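Polymerase cofactor VP35 (Reston ebolavirus, PDB 3L2A) binds RNA, probably double-stranded, and counters the host interferon response through this domain, besides serving as a cofactor of the viral polymerase. Local coordinates at residues 6-17 with 45-53; 28-38 with 66-76. One frame throughout, in Å; residues are numbered along the deposited sequence. Where two conformers were deposited one is given.

In the fold
Both interactions belong to the helical part of the interferon inhibitory domain, their centres about 11 Å apart. Their segments alternate along the chain: 6-17, 28-38, 45-53, 66-76. Helices 10-19 and 45-57 therefore pair in interaction 1, while helix 27-41, which lies between them in sequence, pairs with helix 62-72 and the short helix 75-78 in interaction 2. The two pairs pack on each other as a four-helix bundle, with Met17 against Val32 and Ile48 against Ile35. The centre of interaction 2 is about 5 Å from the centre of the chain, that of interaction 1 about 13 Å. Each pair thus joins helices distant in sequence, and interaction 2 lies between interaction 1 and the sheet.

Interaction 1 of 2, residues 6-17 with 45-53; sequences PYISAKDLKEIM and LDTIHAEFQ. With ACY (acetic acid), chain C.
A chi1 of -179° turns the His49 imidazole away from its backbone N and across to Ile8, Leu13 and Ile16; Phe52, turned the same way, sends its ring under Met17. CD1 of Ile8 lies over one face of the imidazole, 4.2 Å from the ring centroid, a CH-pi contact offset toward the rim. CD1 of Leu13 meets CD2 of His49 obliquely at 3.7 Å, and its other methyl, CD2, packs on CD2 of Leu45 and CG2 of Ile48. Met17, extended beyond CG, lies alongside Phe52 and points the opposite way: its CG sits over the ring centre, 4.0 Å from the centroid, while SD stays above the same ring at a greater distance, a Met-aromatic contact. CE of Met17 goes on to touch CG2 of Ile48. The axes of segments 10-17 and 45-53 approach to 10.8 Å and are inclined by 18°, nearly parallel members of the domain's four-helix bundle; Met17 and Phe52 also reach helix 62-72. Before the first helix, residues 6-9 run beside the first turn of 45-53. There the backbone N of Ile8 donates to OD1 of Asp46 (2.9 Å, N-H...O 146°), on the syn lone pair of the carboxylate. One water donates both to Ile8 O and to Asp46 OD2, so the loop is tied to both carboxylate oxygens. Ser9 is the N-cap of the helix, its OG accepting from Asp12 N at 3.0 Å. CD1 of Leu45 fits beside this first turn, against Ala10 N and CB. At the ring edge, His49 NE2 donates almost straight to OXT of a bound acetic acid molecule at 3.0 Å; the ligand, probably from the crystallisation liquor, is doubtfully placed, its other oxygen lying too near the ring.

Interaction 2 of 2, residues 28-38 with 66-76; sequences FHQLVQVICKI and LIQITKRVPIF
Leu66 and Ile35 interlock as reciprocal knobs into holes, and Phe76 extends the same apolar seam past the end of helix 62-72. The side chain of Leu66 enters a hole formed by Phe28, Leu31, Val32 and Ile35. Its two methyls go to different partners: CD1 meets CG2 of Val32 at 3.7 Å and the ring edge of Phe28, whereas CD2 lies 3.8 Å from CD1 of Ile35. Leu31, coming from the facing helix, puts CD2 on CB of Leu66. In return Ile35 sits among Leu66, Ile69, Thr70 and Phe76. With CG1 anti to its carbonyl carbon (chi1 -74°), Ile35 carries CD1 to Leu66 and lays CG1 against CZ of Phe76 at 3.9 Å, the two side chains roughly perpendicular. The Phe76 ring also receives Ile38, whose CG2 is 3.8 Å from CE1, and one of its faces is covered by CG2 of the preceding Ile75. Thr70 turns CG2 to Leu31 and Ile35, while its OG1 donates to Ile67 O at 2.6 Å. The axes of 28-38 and 66-72 are inclined by 36°. Ile35 and Phe76 pack further on Ile48 of helix 45-57, Val32 and Leu66 on Met17 of helix 10-19, and Leu31 and Val34 on Val114 of strand 113-118, joining bundle to sheet.

Interaction 1 of 2, residues 6-17 with 45-53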
loop_
_atom_site.group_PDB
_atom_site.type_symbol
_atom_site.label_atom_id
_atom_site.label_comp_id
_atom_site.label_asym_id
_atom_site.label_seq_id
_atom_site.Cartn_x
_atom_site.Cartn_y
_atom_site.Cartn_z
ATOM N N PRO A 6 -6.474 8.156 -19.484
ATOM C CA PRO A 6 -5.765 9.329 -18.975
ATOM C C PRO A 6 -6.258 9.754 -17.594
ATOM O O PRO A 6 -5.549 10.476 -16.873
ATOM C CB PRO A 6 -6.095 10.416 -20.010
ATOM C CG PRO A 6 -6.553 9.640 -21.251
ATOM C CD PRO A 6 -7.289 8.485 -20.669
ATOM N N TYR A 7 -7.489 9.377 -17.256
ATOM C CA TYR A 7 -8.073 9.817 -16.004
ATOM C C TYR A 7 -8.783 8.663 -15.361
ATOM O O TYR A 7 -9.795 8.166 -15.895
ATOM C CB TYR A 7 -9.064 10.970 -16.246
ATOM C CG TYR A 7 -9.625 11.545 -14.980
ATOM C CD1 TYR A 7 -8.856 12.395 -14.179
ATOM C CD2 TYR A 7 -10.911 11.221 -14.554
ATOM C CE1 TYR A 7 -9.348 12.904 -12.982
ATOM C CE2 TYR A 7 -11.422 11.734 -13.363
ATOM C CZ TYR A 7 -10.636 12.581 -12.583
ATOM O OH TYR A 7 -11.148 13.125 -11.416
ATOM N N ILE A 8 -8.262 8.244 -14.214
ATOM C CA ILE A 8 -8.793 7.070 -13.558
ATOM C C ILE A 8 -9.259 7.358 -12.135
ATOM O O ILE A 8 -8.627 8.137 -11.418
ATOM C CB ILE A 8 -7.753 5.921 -13.581
ATOM C CG1 ILE A 8 -8.449 4.592 -13.295
ATOM C CG2 ILE A 8 -6.592 6.189 -12.595
ATOM C CD1 ILE A 8 -7.654 3.370 -13.706
ATOM N N SER A 9 -10.370 6.736 -11.744
ATOM C CA SER A 9 -10.890 6.865 -10.384
ATOM C C SER A 9 -10.129 5.965 -9.408
ATOM O O SER A 9 -9.447 5.001 -9.822
ATOM C CB SER A 9 -12.388 6.527 -10.339
ATOM O OG SER A 9 -12.604 5.126 -10.502
ATOM N N ALA A 10 -10.252 6.255 -8.112
ATOM C CA ALA A 10 -9.598 5.403 -7.105
ATOM C C ALA A 10 -10.164 3.981 -7.156
ATOM O O ALA A 10 -9.424 2.987 -7.029
ATOM C CB ALA A 10 -9.766 6.006 -5.706
ATOM N N LYS A 11 -11.473 3.885 -7.382
ATOM C CA LYS A 11 -12.138 2.580 -7.455
ATOM C C LYS A 11 -11.572 1.781 -8.631
ATOM O O LYS A 11 -11.244 0.611 -8.487
ATOM C CB LYS A 11 -13.656 2.779 -7.607
ATOM C CG LYS A 11 -14.458 1.493 -7.738
ATOM C CD LYS A 11 -15.928 1.788 -8.075
ATOM C CE LYS A 11 -16.680 0.504 -8.358
ATOM N NZ LYS A 11 -16.706 -0.406 -7.154
ATOM N N ASP A 12 -11.457 2.422 -9.793
ATOM C CA ASP A 12 -10.963 1.717 -10.984
ATOM C C ASP A 12 -9.482 1.359 -10.893
ATOM O O ASP A 12 -9.063 0.277 -11.357
ATOM C CB ASP A 12 -11.265 2.516 -12.258
ATOM C CG ASP A 12 -12.740 2.485 -12.628
ATOM O OD1 ASP A 12 -13.536 1.782 -11.947
ATOM O OD2 ASP A 12 -13.104 3.148 -13.623
ATOM N N LEU A 13 -8.675 2.242 -10.300
ATOM C CA LEU A 13 -7.257 1.905 -10.101
ATOM C C LEU A 13 -7.060 0.724 -9.154
ATOM O O LEU A 13 -6.243 -0.162 -9.421
ATOM C CB LEU A 13 -6.458 3.133 -9.642
ATOM C CG LEU A 13 -4.959 2.901 -9.582
ATOM C CD1 LEU A 13 -4.363 2.519 -10.941
ATOM C CD2 LEU A 13 -4.348 4.188 -9.049
ATOM N N LYS A 14 -7.805 0.709 -8.045
ATOM C CA LYS A 14 -7.783 -0.423 -7.115
ATOM C C LYS A 14 -8.106 -1.716 -7.867
ATOM O O LYS A 14 -7.430 -2.732 -7.704
ATOM C CB LYS A 14 -8.758 -0.190 -5.973
ATOM C CG LYS A 14 -8.814 -1.361 -4.988
ATOM C CD LYS A 14 -9.926 -1.197 -3.996
ATOM C CE LYS A 14 -10.106 -2.469 -3.196
ATOM N NZ LYS A 14 -10.877 -2.202 -1.946
ATOM N N GLU A 15 -9.136 -1.674 -8.717
ATOM C CA GLU A 15 -9.573 -2.854 -9.448
ATOM C C GLU A 15 -8.501 -3.343 -10.395
ATOM O O GLU A 15 -8.211 -4.542 -10.424
ATOM C CB GLU A 15 -10.875 -2.556 -10.192
ATOM C CG GLU A 15 -12.061 -2.409 -9.258
ATOM C CD GLU A 15 -13.360 -2.045 -9.997
ATOM O OE1 GLU A 15 -13.300 -1.787 -11.223
ATOM O OE2 GLU A 15 -14.438 -2.040 -9.344
ATOM N N ILE A 16 -7.871 -2.431 -11.140
ATOM C CA ILE A 16 -6.738 -2.800 -12.009
ATOM C C ILE A 16 -5.606 -3.464 -11.202
ATOM O O ILE A 16 -5.026 -4.479 -11.616
ATOM C CB ILE A 16 -6.171 -1.561 -12.753
ATOM C CG1 ILE A 16 -7.140 -1.138 -13.870
ATOM C CG2 ILE A 16 -4.773 -1.831 -13.329
ATOM C CD1 ILE A 16 -6.814 0.215 -14.484
ATOM N N MET A 17 -5.273 -2.870 -10.064
ATOM C CA MET A 17 -4.149 -3.394 -9.267
ATOM C C MET A 17 -4.510 -4.752 -8.648
ATOM O O MET A 17 -3.674 -5.677 -8.604
ATOM C CB MET A 17 -3.716 -2.376 -8.210
ATOM C CG MET A 17 -3.081 -1.136 -8.839
ATOM S SD MET A 17 -2.708 0.058 -7.554
ATOM C CE MET A 17 -1.591 1.152 -8.449
ATOM N N LEU A 45 -3.664 10.051 -8.570
ATOM C CA LEU A 45 -3.998 8.716 -9.089
ATOM C C LEU A 45 -3.440 8.441 -10.469
ATOM O O LEU A 45 -3.084 7.304 -10.783
ATOM C CB LEU A 45 -5.512 8.508 -9.143
ATOM C CG LEU A 45 -6.150 8.396 -7.752
ATOM C CD1 LEU A 45 -7.683 8.535 -7.910
ATOM C CD2 LEU A 45 -5.780 7.067 -7.085
ATOM N N ASP A 46 -3.428 9.466 -11.318
ATOM C CA ASP A 46 -2.962 9.235 -12.691
ATOM C C ASP A 46 -1.450 9.131 -12.792
ATOM O O ASP A 46 -0.925 8.419 -13.663
ATOM C CB ASP A 46 -3.538 10.334 -13.592
ATOM C CG ASP A 46 -5.043 10.257 -13.642
ATOM O OD1 ASP A 46 -5.544 9.147 -13.900
ATOM O OD2 ASP A 46 -5.704 11.283 -13.432
ATOM N N THR A 47 -0.747 9.821 -11.896
ATOM C CA THR A 47 0.704 9.626 -11.785
ATOM C C THR A 47 1.025 8.203 -11.306
ATOM O O THR A 47 1.886 7.528 -11.849
ATOM C CB THR A 47 1.273 10.649 -10.803
ATOM O OG1 THR A 47 1.038 11.978 -11.312
ATOM C CG2 THR A 47 2.769 10.474 -10.630
ATOM N N ILE A 48 0.328 7.775 -10.266
ATOM C CA ILE A 48 0.500 6.413 -9.730
ATOM C C ILE A 48 0.179 5.345 -10.801
ATOM O O ILE A 48 0.916 4.393 -10.996
ATOM C CB ILE A 48 -0.392 6.263 -8.498
ATOM C CG1 ILE A 48 0.156 7.123 -7.359
ATOM C CG2 ILE A 48 -0.503 4.788 -8.076
ATOM C CD1 ILE A 48 -0.865 7.326 -6.185
ATOM N N HIS A 49 -0.911 5.553 -11.519
ATOM C CA HIS A 49 -1.320 4.637 -12.581
ATOM C C HIS A 49 -0.245 4.567 -13.662
ATOM O O HIS A 49 0.081 3.486 -14.140
ATOM C CB HIS A 49 -2.688 5.080 -13.122
ATOM C CG HIS A 49 -3.231 4.208 -14.218
ATOM N ND1 HIS A 49 -3.994 4.714 -15.249
ATOM C CD2 HIS A 49 -3.160 2.871 -14.424
ATOM C CE1 HIS A 49 -4.350 3.730 -16.058
ATOM N NE2 HIS A 49 -3.844 2.602 -15.590
ATOM N N ALA A 50 0.314 5.724 -14.013
ATOM C CA ALA A 50 1.351 5.807 -15.061
ATOM C C ALA A 50 2.574 5.012 -14.636
ATOM O O ALA A 50 3.157 4.281 -15.410
ATOM C CB ALA A 50 1.740 7.270 -15.287
ATOM N N GLU A 51 2.975 5.200 -13.382
ATOM C CA GLU A 51 4.150 4.475 -12.870
ATOM C C GLU A 51 3.895 2.965 -12.779
ATOM O O GLU A 51 4.792 2.141 -13.041
ATOM C CB GLU A 51 4.528 5.060 -11.516
ATOM C CG GLU A 51 5.153 6.423 -11.672
ATOM C CD GLU A 51 6.547 6.366 -12.256
ATOM O OE1 GLU A 51 7.079 5.251 -12.470
ATOM O OE2 GLU A 51 7.114 7.450 -12.494
ATOM N N PHE A 52 2.681 2.602 -12.392
ATOM C CA PHE A 52 2.295 1.184 -12.328
ATOM C C PHE A 52 2.448 0.580 -13.719
ATOM O O PHE A 52 3.080 -0.445 -13.899
ATOM C CB PHE A 52 0.854 1.045 -11.847
ATOM C CG PHE A 52 0.436 -0.379 -11.597
ATOM C CD1 PHE A 52 1.018 -1.098 -10.550
ATOM C CD2 PHE A 52 -0.540 -0.991 -12.388
ATOM C CE1 PHE A 52 0.621 -2.425 -10.287
ATOM C CE2 PHE A 52 -0.942 -2.314 -12.140
ATOM C CZ PHE A 52 -0.371 -3.026 -11.075
ATOM N N GLN A 53 1.850 1.219 -14.720
ATOM C CA GLN A 53 1.932 0.719 -16.086
ATOM C C GLN A 53 3.367 0.640 -16.601
ATOM O O GLN A 53 3.742 -0.324 -17.291
ATOM C CB GLN A 53 1.169 1.666 -17.003
ATOM C CG GLN A 53 -0.313 1.451 -17.071
ATOM C CD GLN A 53 -0.874 1.969 -18.434
ATOM O OE1 GLN A 53 -0.595 3.080 -18.819
ATOM N NE2 GLN A 53 -1.610 1.125 -19.161
HETATM C C ACY C . -2.782 -0.475 -15.939
HETATM O O ACY C . -2.477 0.246 -14.972
HETATM O OXT ACY C . -3.642 -0.144 -16.795
HETATM C CH3 ACY C . -2.048 -1.786 -16.022
HETATM O O HOH W 1 -7.544 10.711 -11.189
#

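Interaction 2 of 2, residues 28-38 with 66-76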
loop_
_atom_site.group_PDB
_atom_site.type_symbol
_atom_site.label_atom_id
_atom_site.label_comp_id
_atom_site.label_asym_id
_atom_site.label_seq_id
_atom_site.Cartn_x
_atom_site.Cartn_y
_atom_site.Cartn_z
ATOM N N PHE A 28 0.146 -6.801 -0.066
ATOM C CA PHE A 28 0.067 -5.997 -1.299
ATOM C C PHE A 28 -1.334 -5.500 -1.582
ATOM O O PHE A 28 -1.501 -4.393 -2.135
ATOM C CB PHE A 28 0.657 -6.775 -2.478
ATOM C CG PHE A 28 2.140 -6.909 -2.377
ATOM C CD1 PHE A 28 2.971 -5.846 -2.733
ATOM C CD2 PHE A 28 2.708 -8.070 -1.840
ATOM C CE1 PHE A 28 4.368 -5.930 -2.614
ATOM C CE2 PHE A 28 4.087 -8.168 -1.698
ATOM C CZ PHE A 28 4.929 -7.114 -2.075
ATOM N N HIS A 29 -2.344 -6.292 -1.218
ATOM C CA HIS A 29 -3.721 -5.782 -1.273
ATOM C C HIS A 29 -3.859 -4.585 -0.352
ATOM O O HIS A 29 -4.435 -3.565 -0.737
ATOM C CB HIS A 29 -4.701 -6.869 -0.894
ATOM C CG HIS A 29 -4.835 -7.926 -1.947
ATOM N ND1 HIS A 29 -4.052 -9.059 -1.966
ATOM C CD2 HIS A 29 -5.675 -8.028 -3.002
ATOM C CE1 HIS A 29 -4.401 -9.814 -2.997
ATOM N NE2 HIS A 29 -5.376 -9.202 -3.652
ATOM N N GLN A 30 -3.293 -4.690 0.852
ATOM C CA GLN A 30 -3.349 -3.562 1.787
ATOM C C GLN A 30 -2.594 -2.361 1.212
ATOM O O GLN A 30 -3.071 -1.204 1.293
ATOM C CB GLN A 30 -2.809 -3.937 3.170
ATOM C CG GLN A 30 -2.981 -2.826 4.183
ATOM C CD GLN A 30 -4.435 -2.485 4.452
ATOM O OE1 GLN A 30 -4.883 -1.357 4.194
ATOM N NE2 GLN A 30 -5.182 -3.455 4.951
ATOM N N LEU A 31 -1.439 -2.634 0.594
ATOM C CA LEU A 31 -0.659 -1.561 -0.054
ATOM C C LEU A 31 -1.415 -0.859 -1.164
ATOM O O LEU A 31 -1.335 0.365 -1.261
ATOM C CB LEU A 31 0.698 -2.078 -0.534
ATOM C CG LEU A 31 1.647 -1.009 -1.096
ATOM C CD1 LEU A 31 1.904 0.194 -0.168
ATOM C CD2 LEU A 31 2.929 -1.672 -1.516
ATOM N N VAL A 32 -2.173 -1.608 -1.977
ATOM C CA VAL A 32 -3.002 -0.993 -3.034
ATOM C C VAL A 32 -3.987 -0.016 -2.391
ATOM O O VAL A 32 -4.157 1.096 -2.857
ATOM C CB VAL A 32 -3.753 -2.075 -3.798
ATOM C CG1 VAL A 32 -4.943 -1.486 -4.646
ATOM C CG2 VAL A 32 -2.773 -2.868 -4.702
ATOM N N GLN A 33 -4.631 -0.441 -1.299
ATOM C CA GLN A 33 -5.589 0.457 -0.628
ATOM C C GLN A 33 -4.932 1.735 -0.104
ATOM O O GLN A 33 -5.496 2.836 -0.238
ATOM C CB GLN A 33 -6.283 -0.279 0.510
ATOM C CG GLN A 33 -7.022 -1.483 0.017
ATOM C CD GLN A 33 -7.487 -2.359 1.159
ATOM O OE1 GLN A 33 -8.077 -1.871 2.123
ATOM N NE2 GLN A 33 -7.241 -3.657 1.048
ATOM N N VAL A 34 -3.749 1.580 0.474
ATOM C CA VAL A 34 -2.988 2.691 1.054
ATOM C C VAL A 34 -2.602 3.656 -0.065
ATOM O O VAL A 34 -2.779 4.863 0.060
ATOM C CB VAL A 34 -1.739 2.174 1.805
ATOM C CG1 VAL A 34 -0.744 3.319 2.110
ATOM C CG2 VAL A 34 -2.142 1.410 3.129
ATOM N N ILE A 35 -2.103 3.104 -1.165
ATOM C CA ILE A 35 -1.661 3.925 -2.326
ATOM C C ILE A 35 -2.844 4.624 -2.943
ATOM O O ILE A 35 -2.769 5.821 -3.279
ATOM C CB ILE A 35 -0.961 3.012 -3.350
ATOM C CG1 ILE A 35 0.434 2.634 -2.807
ATOM C CG2 ILE A 35 -0.880 3.659 -4.748
ATOM C CD1 ILE A 35 1.177 1.565 -3.696
ATOM N N CYS A 36 -3.951 3.899 -3.133
ATOM C CA CYS A 36 -5.109 4.538 -3.756
ATOM C C CYS A 36 -5.731 5.640 -2.888
ATOM O O CYS A 36 -6.195 6.645 -3.419
ATOM C CB CYS A 36 -6.175 3.527 -4.180
ATOM S SG CYS A 36 -5.638 2.524 -5.532
ATOM N N LYS A 37 -5.782 5.434 -1.578
ATOM C CA LYS A 37 -6.264 6.498 -0.679
ATOM C C LYS A 37 -5.362 7.741 -0.745
ATOM O O LYS A 37 -5.845 8.877 -0.890
ATOM C CB LYS A 37 -6.347 5.977 0.765
ATOM C CG LYS A 37 -6.902 7.033 1.694
ATOM C CD LYS A 37 -7.346 6.463 3.031
ATOM C CE LYS A 37 -8.312 7.441 3.707
ATOM N NZ LYS A 37 -7.811 8.836 3.678
ATOM N N ILE A 38 -4.048 7.534 -0.663
ATOM C CA ILE A 38 -3.122 8.667 -0.687
ATOM C C ILE A 38 -3.213 9.347 -2.073
ATOM O O ILE A 38 -3.258 10.572 -2.195
ATOM C CB ILE A 38 -1.690 8.205 -0.332
ATOM C CG1 ILE A 38 -1.612 7.934 1.177
ATOM C CG2 ILE A 38 -0.678 9.267 -0.755
ATOM C CD1 ILE A 38 -0.450 7.023 1.564
ATOM N N LEU A 66 4.311 -2.037 -7.337
ATOM C CA LEU A 66 3.802 -1.303 -6.181
ATOM C C LEU A 66 4.931 -0.806 -5.307
ATOM O O LEU A 66 4.892 0.319 -4.811
ATOM C CB LEU A 66 2.858 -2.183 -5.385
ATOM C CG LEU A 66 1.533 -2.538 -6.084
ATOM C CD1 LEU A 66 0.841 -3.640 -5.307
ATOM C CD2 LEU A 66 0.615 -1.297 -6.199
ATOM N N ILE A 67 5.935 -1.646 -5.084
ATOM C CA ILE A 67 7.114 -1.163 -4.356
ATOM C C ILE A 67 7.739 0.045 -5.063
ATOM O O ILE A 67 8.065 1.052 -4.440
ATOM C CB ILE A 67 8.157 -2.289 -4.177
ATOM C CG1 ILE A 67 7.606 -3.373 -3.242
ATOM C CG2 ILE A 67 9.503 -1.731 -3.652
ATOM C CD1 ILE A 67 8.514 -4.609 -3.131
ATOM N N GLN A 68 7.865 -0.047 -6.384
ATOM C CA GLN A 68 8.488 1.030 -7.135
ATOM C C GLN A 68 7.691 2.324 -7.033
ATOM O O GLN A 68 8.279 3.406 -6.934
ATOM C CB GLN A 68 8.737 0.589 -8.579
ATOM C CG GLN A 68 9.739 -0.578 -8.686
ATOM C CD GLN A 68 11.135 -0.292 -8.146
ATOM O OE1 GLN A 68 11.381 -0.332 -6.936
ATOM N NE2 GLN A 68 12.082 -0.084 -9.054
ATOM N N ILE A 69 6.364 2.222 -7.040
ATOM C CA ILE A 69 5.508 3.405 -6.821
ATOM C C ILE A 69 5.900 4.105 -5.541
ATOM O O ILE A 69 6.084 5.334 -5.526
ATOM C CB ILE A 69 3.991 3.066 -6.830
ATOM C CG1 ILE A 69 3.534 2.720 -8.259
ATOM C CG2 ILE A 69 3.151 4.225 -6.205
ATOM C CD1 ILE A 69 2.211 1.888 -8.347
ATOM N N THR A 70 6.067 3.343 -4.472
ATOM C CA THR A 70 6.359 3.951 -3.145
ATOM C C THR A 70 7.703 4.673 -3.132
ATOM O O THR A 70 7.879 5.649 -2.404
ATOM C CB THR A 70 6.290 2.949 -1.995
ATOM O OG1 THR A 70 7.364 2.000 -2.071
ATOM C CG2 THR A 70 4.924 2.226 -1.991
ATOM N N LYS A 71 8.609 4.210 -3.986
ATOM C CA LYS A 71 9.958 4.771 -4.109
ATOM C C LYS A 71 10.070 5.929 -5.113
ATOM O O LYS A 71 10.910 6.827 -4.953
ATOM C CB LYS A 71 10.918 3.645 -4.518
ATOM C CG LYS A 71 11.144 2.628 -3.387
ATOM C CD LYS A 71 11.706 1.302 -3.897
ATOM C CE LYS A 71 13.072 1.436 -4.543
ATOM N NZ LYS A 71 13.451 0.135 -5.218
ATOM N N ARG A 72 9.250 5.907 -6.154
ATOM C CA ARG A 72 9.413 6.886 -7.224
ATOM C C ARG A 72 8.577 8.136 -6.978
ATOM O O ARG A 72 9.035 9.248 -7.235
ATOM C CB ARG A 72 9.091 6.268 -8.585
ATOM C CG ARG A 72 10.038 5.147 -8.968
ATOM C CD ARG A 72 9.760 4.600 -10.355
ATOM N NE ARG A 72 10.606 3.439 -10.622
ATOM C CZ ARG A 72 10.316 2.463 -11.475
ATOM N NH1 ARG A 72 9.192 2.483 -12.181
ATOM N NH2 ARG A 72 11.168 1.463 -11.626
ATOM N N VAL A 73 7.364 7.944 -6.464
ATOM C CA VAL A 73 6.380 9.010 -6.406
ATOM C C VAL A 73 6.542 9.769 -5.088
ATOM O O VAL A 73 6.340 9.175 -4.025
ATOM C CB VAL A 73 4.944 8.449 -6.580
ATOM C CG1 VAL A 73 3.933 9.574 -6.602
ATOM C CG2 VAL A 73 4.830 7.610 -7.879
ATOM N N PRO A 74 6.929 11.065 -5.144
ATOM C CA PRO A 74 7.293 11.821 -3.946
ATOM C C PRO A 74 6.337 11.813 -2.782
ATOM O O PRO A 74 6.791 11.921 -1.627
ATOM C CB PRO A 74 7.405 13.262 -4.468
ATOM C CG PRO A 74 7.884 13.120 -5.815
ATOM C CD PRO A 74 7.165 11.874 -6.366
ATOM N N ILE A 75 5.035 11.735 -3.055
ATOM C CA ILE A 75 4.028 11.782 -1.977
ATOM C C ILE A 75 4.254 10.710 -0.915
ATOM O O ILE A 75 3.928 10.926 0.240
ATOM C CB ILE A 75 2.557 11.696 -2.517
ATOM C CG1 ILE A 75 1.540 12.140 -1.455
ATOM C CG2 ILE A 75 2.209 10.303 -3.089
ATOM C CD1 ILE A 75 1.629 13.613 -1.123
ATOM N N PHE A 76 4.848 9.585 -1.306
ATOM C CA PHE A 76 5.049 8.460 -0.389
ATOM C C PHE A 76 6.225 8.650 0.533
ATOM O O PHE A 76 6.414 7.881 1.462
ATOM C CB PHE A 76 5.073 7.122 -1.148
ATOM C CG PHE A 76 3.783 6.842 -1.825
ATOM C CD1 PHE A 76 2.656 6.531 -1.071
ATOM C CD2 PHE A 76 3.669 6.942 -3.219
ATOM C CE1 PHE A 76 1.433 6.290 -1.679
ATOM C CE2 PHE A 76 2.442 6.711 -3.831
ATOM C CZ PHE A 76 1.336 6.388 -3.075
#